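Local coordinates for protein ComZ (PDB 6QVI) that is a competence-associated pilin that probably serves as a DNA receptor at the pilus tip during natural transformation, at residues A[226-237]-A[254-265]. Sequence-based numbering, arbitrary orientation.
Sequences QIGEPNNKVKGV and CRNNKGVCTEAM
Lys233 lies across the backbone of Cys261 and Thr262. Its CG sits between the backbone N and the carbonyl carbon (chi1 80°), which turns the chain onto the other segment. Lys233 CB meets Cys261 O and Cys261 CB. CG rests near the carbonyl of Cys261. Lys233 CD lies over Cys261 C, 3.2 Å away, and beside Cys261 CB. CE passes Thr262 O. The chain then bends, and Lys233 NZ ends 3.9 Å from Glu263 CG. The Glu263 carboxylate is close by but not in contact. With an alanine in place of this lysine, the backbone from Cys261 to Thr262 would probably lose its aliphatic cover, and Glu263 the nearer of two lysine charges, that of Lys235 remaining. Pro230 packs beside the Cys254–Cys261 disulfide, with Pro230 CD 3.8 Å from Cys261 SG and Pro230 CG near Cys254 O. The backbone N of Cys261 donates to Ile227 O, and Ile227 N donates to Gly259 O. Ile227 and Val260 lie side by side. Further along, Ala264 O takes two bonds from opposite faces of its plane: one from Val237 N at 2.8 Å, the other from Thr262 OG1. Thr262 OG1 is also 3.4 Å from Val237 CG2. Val237 and Met265 pair in parallel, as expected between successive turns of the beta-solenoid domain. Gln226 OE1 is hydrogen-bonded to Tyr183 OH in strand 180-187, which pairs in parallel with strand 226-227. Ile227 and Val260 both pack on Val221 of strand 218-221, and strand 237-239 runs between strands 212-214 and 265-266.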
loop_
_atom_site.group_PDB
_atom_site.type_symbol
_atom_site.label_atom_id
_atom_site.label_comp_id
_atom_site.label_asym_id
_atom_site.label_seq_id
_atom_site.Cartn_x
_atom_site.Cartn_y
_atom_site.Cartn_z
ATOM N N GLN A 226 -18.054 12.827 -7.995
ATOM C CA GLN A 226 -18.082 12.924 -6.541
ATOM C C GLN A 226 -16.751 12.394 -6.004
ATOM O O GLN A 226 -16.498 11.185 -5.960
ATOM C CB GLN A 226 -19.299 12.168 -6.023
ATOM C CG GLN A 226 -19.707 12.421 -4.608
ATOM C CD GLN A 226 -21.000 11.694 -4.283
ATOM O OE1 GLN A 226 -21.619 11.083 -5.169
ATOM N NE2 GLN A 226 -21.475 11.844 -3.048
ATOM N N ILE A 227 -15.884 13.322 -5.629
ATOM C CA ILE A 227 -14.626 12.999 -4.976
ATOM C C ILE A 227 -14.908 13.278 -3.507
ATOM O O ILE A 227 -14.872 14.415 -3.053
ATOM C CB ILE A 227 -13.463 13.811 -5.533
ATOM C CG1 ILE A 227 -13.201 13.398 -6.987
ATOM C CG2 ILE A 227 -12.234 13.576 -4.707
ATOM C CD1 ILE A 227 -12.331 14.365 -7.763
ATOM N N GLY A 228 -15.275 12.235 -2.780
ATOM C CA GLY A 228 -15.652 12.376 -1.397
ATOM C C GLY A 228 -17.097 12.814 -1.296
ATOM O O GLY A 228 -17.731 13.241 -2.267
ATOM N N GLU A 229 -17.621 12.732 -0.081
ATOM C CA GLU A 229 -18.970 13.144 0.238
ATOM C C GLU A 229 -18.918 14.270 1.258
ATOM O O GLU A 229 -17.967 14.344 2.041
ATOM C CB GLU A 229 -19.795 11.981 0.799
ATOM C CG GLU A 229 -20.294 11.011 -0.256
ATOM C CD GLU A 229 -20.867 9.740 0.340
ATOM O OE1 GLU A 229 -20.220 9.168 1.244
ATOM O OE2 GLU A 229 -21.981 9.336 -0.074
ATOM N N PRO A 230 -19.922 15.164 1.274
ATOM C CA PRO A 230 -19.934 16.226 2.287
ATOM C C PRO A 230 -19.680 15.703 3.689
ATOM O O PRO A 230 -18.889 16.299 4.436
ATOM C CB PRO A 230 -21.348 16.799 2.136
ATOM C CG PRO A 230 -21.673 16.590 0.694
ATOM C CD PRO A 230 -21.062 15.290 0.344
ATOM N N ASN A 231 -20.298 14.569 4.036
ATOM C CA ASN A 231 -20.141 13.911 5.330
ATOM C C ASN A 231 -18.730 13.347 5.487
ATOM O O ASN A 231 -17.911 13.885 6.236
ATOM C CB ASN A 231 -21.219 12.813 5.461
ATOM C CG ASN A 231 -21.101 11.972 6.738
ATOM O OD1 ASN A 231 -20.005 11.653 7.210
ATOM N ND2 ASN A 231 -22.255 11.580 7.284
ATOM N N ASN A 232 -18.441 12.257 4.802
ATOM C CA ASN A 232 -17.139 11.606 4.883
ATOM C C ASN A 232 -16.395 11.855 3.575
ATOM O O ASN A 232 -16.738 11.265 2.544
ATOM C CB ASN A 232 -17.325 10.117 5.166
ATOM C CG ASN A 232 -16.027 9.418 5.429
ATOM O OD1 ASN A 232 -14.958 10.030 5.368
ATOM N ND2 ASN A 232 -16.109 8.147 5.810
ATOM N N LYS A 233 -15.379 12.715 3.606
ATOM C CA LYS A 233 -14.758 13.102 2.351
ATOM C C LYS A 233 -13.247 12.899 2.362
ATOM O O LYS A 233 -12.597 12.743 3.400
ATOM C CB LYS A 233 -15.051 14.549 1.985
ATOM C CG LYS A 233 -14.209 15.584 2.699
ATOM C CD LYS A 233 -14.888 16.945 2.520
ATOM C CE LYS A 233 -14.157 18.118 3.138
ATOM N NZ LYS A 233 -13.855 17.990 4.590
ATOM N N VAL A 234 -12.695 13.002 1.159
ATOM C CA VAL A 234 -11.371 12.514 0.889
ATOM C C VAL A 234 -10.341 13.378 1.585
ATOM O O VAL A 234 -10.524 14.592 1.785
ATOM C CB VAL A 234 -11.172 12.432 -0.632
ATOM C CG1 VAL A 234 -10.926 13.822 -1.253
ATOM C CG2 VAL A 234 -10.104 11.483 -0.964
ATOM N N LYS A 235 -9.262 12.731 1.980
ATOM C CA LYS A 235 -8.212 13.382 2.769
ATOM C C LYS A 235 -7.157 14.006 1.863
ATOM O O LYS A 235 -5.969 13.760 1.998
ATOM C CB LYS A 235 -7.566 12.357 3.711
ATOM C CG LYS A 235 -8.371 11.989 4.932
ATOM C CD LYS A 235 -7.497 11.349 6.009
ATOM C CE LYS A 235 -6.058 11.544 5.642
ATOM N NZ LYS A 235 -5.277 11.236 6.882
ATOM N N GLY A 236 -7.590 14.881 0.960
ATOM C CA GLY A 236 -6.628 15.546 0.099
ATOM C C GLY A 236 -6.732 15.219 -1.386
ATOM O O GLY A 236 -7.070 14.106 -1.790
ATOM N N VAL A 237 -6.438 16.224 -2.202
ATOM C CA VAL A 237 -6.439 16.114 -3.655
ATOM C C VAL A 237 -5.152 16.803 -4.105
ATOM O O VAL A 237 -5.077 18.032 -4.163
ATOM C CB VAL A 237 -7.673 16.748 -4.300
ATOM C CG1 VAL A 237 -7.565 16.691 -5.816
ATOM C CG2 VAL A 237 -8.951 16.097 -3.784
ATOM N N CYS A 254 -18.934 21.319 -2.739
ATOM C CA CYS A 254 -19.004 20.100 -1.944
ATOM C C CYS A 254 -20.445 19.859 -1.501
ATOM O O CYS A 254 -20.743 19.595 -0.335
ATOM C CB CYS A 254 -18.033 20.165 -0.773
ATOM S SG CYS A 254 -18.132 18.764 0.349
ATOM N N ARG A 255 -21.364 19.969 -2.454
ATOM C CA ARG A 255 -22.750 19.608 -2.211
ATOM C C ARG A 255 -22.926 18.113 -2.488
ATOM O O ARG A 255 -22.058 17.453 -3.064
ATOM C CB ARG A 255 -23.691 20.480 -3.054
ATOM C CG ARG A 255 -24.136 19.876 -4.383
ATOM C CD ARG A 255 -24.826 20.918 -5.233
ATOM N NE ARG A 255 -24.151 22.203 -5.129
ATOM C CZ ARG A 255 -24.422 23.250 -5.897
ATOM N NH1 ARG A 255 -25.365 23.178 -6.825
ATOM N NH2 ARG A 255 -23.746 24.378 -5.735
ATOM N N ASN A 256 -24.056 17.574 -2.046
ATOM C CA ASN A 256 -24.215 16.125 -1.996
ATOM C C ASN A 256 -24.417 15.526 -3.387
ATOM O O ASN A 256 -25.312 15.952 -4.131
ATOM C CB ASN A 256 -25.373 15.764 -1.077
ATOM C CG ASN A 256 -24.979 14.731 -0.058
ATOM O OD1 ASN A 256 -24.434 13.683 -0.411
ATOM N ND2 ASN A 256 -25.221 15.027 1.218
ATOM N N ASN A 257 -23.585 14.537 -3.730
ATOM C CA ASN A 257 -23.645 13.912 -5.032
ATOM C C ASN A 257 -23.130 14.919 -6.090
ATOM O O ASN A 257 -23.590 14.991 -7.226
ATOM C CB ASN A 257 -25.064 13.354 -5.276
ATOM C CG ASN A 257 -25.432 13.063 -6.734
ATOM O OD1 ASN A 257 -26.080 13.909 -7.357
ATOM N ND2 ASN A 257 -24.966 11.937 -7.300
ATOM N N LYS A 258 -22.133 15.717 -5.688
ATOM C CA LYS A 258 -21.457 16.589 -6.649
ATOM C C LYS A 258 -20.150 17.100 -6.055
ATOM O O LYS A 258 -19.938 17.078 -4.834
ATOM C CB LYS A 258 -22.335 17.777 -7.071
ATOM C CG LYS A 258 -21.980 18.299 -8.453
ATOM C CD LYS A 258 -22.689 19.606 -8.737
ATOM C CE LYS A 258 -23.185 19.686 -10.186
ATOM N NZ LYS A 258 -22.171 20.273 -11.126
ATOM N N GLY A 259 -19.247 17.520 -6.950
ATOM C CA GLY A 259 -18.124 18.370 -6.560
ATOM C C GLY A 259 -16.999 17.626 -5.881
ATOM O O GLY A 259 -17.039 16.405 -5.676
ATOM N N VAL A 260 -15.974 18.381 -5.497
ATOM C CA VAL A 260 -14.845 17.795 -4.799
ATOM C C VAL A 260 -14.963 18.193 -3.326
ATOM O O VAL A 260 -14.966 19.380 -2.971
ATOM C CB VAL A 260 -13.497 18.159 -5.456
ATOM C CG1 VAL A 260 -13.486 17.698 -6.893
ATOM C CG2 VAL A 260 -13.188 19.639 -5.438
ATOM N N CYS A 261 -15.190 17.193 -2.473
ATOM C CA CYS A 261 -15.206 17.336 -1.024
ATOM C C CYS A 261 -13.823 16.950 -0.512
ATOM O O CYS A 261 -13.487 15.766 -0.405
ATOM C CB CYS A 261 -16.300 16.462 -0.436
ATOM S SG CYS A 261 -17.913 17.063 -0.830
ATOM N N THR A 262 -13.013 17.953 -0.200
ATOM C CA THR A 262 -11.649 17.644 0.165
ATOM C C THR A 262 -11.253 18.501 1.349
ATOM O O THR A 262 -11.736 19.619 1.531
ATOM C CB THR A 262 -10.659 17.820 -1.015
ATOM O OG1 THR A 262 -9.347 17.376 -0.619
ATOM C CG2 THR A 262 -10.585 19.281 -1.509
ATOM N N GLU A 263 -10.365 17.935 2.152
ATOM C CA GLU A 263 -9.718 18.648 3.233
ATOM C C GLU A 263 -8.593 19.515 2.699
ATOM O O GLU A 263 -8.517 20.710 2.999
ATOM C CB GLU A 263 -9.159 17.635 4.222
ATOM C CG GLU A 263 -10.209 16.791 4.917
ATOM C CD GLU A 263 -9.598 15.846 5.944
ATOM O OE1 GLU A 263 -10.359 15.273 6.755
ATOM O OE2 GLU A 263 -8.355 15.684 5.941
ATOM N N ALA A 264 -7.707 18.929 1.910
ATOM C CA ALA A 264 -6.584 19.645 1.341
ATOM C C ALA A 264 -6.625 19.544 -0.176
ATOM O O ALA A 264 -7.085 18.545 -0.738
ATOM C CB ALA A 264 -5.259 19.085 1.870
ATOM N N MET A 265 -6.084 20.563 -0.833
ATOM C CA MET A 265 -6.112 20.612 -2.289
ATOM C C MET A 265 -4.919 21.428 -2.777
ATOM O O MET A 265 -4.943 22.659 -2.701
ATOM C CB MET A 265 -7.415 21.217 -2.773
ATOM C CG MET A 265 -7.376 21.492 -4.239
ATOM S SD MET A 265 -8.960 21.589 -5.074
ATOM C CE MET A 265 -8.714 23.198 -5.869
#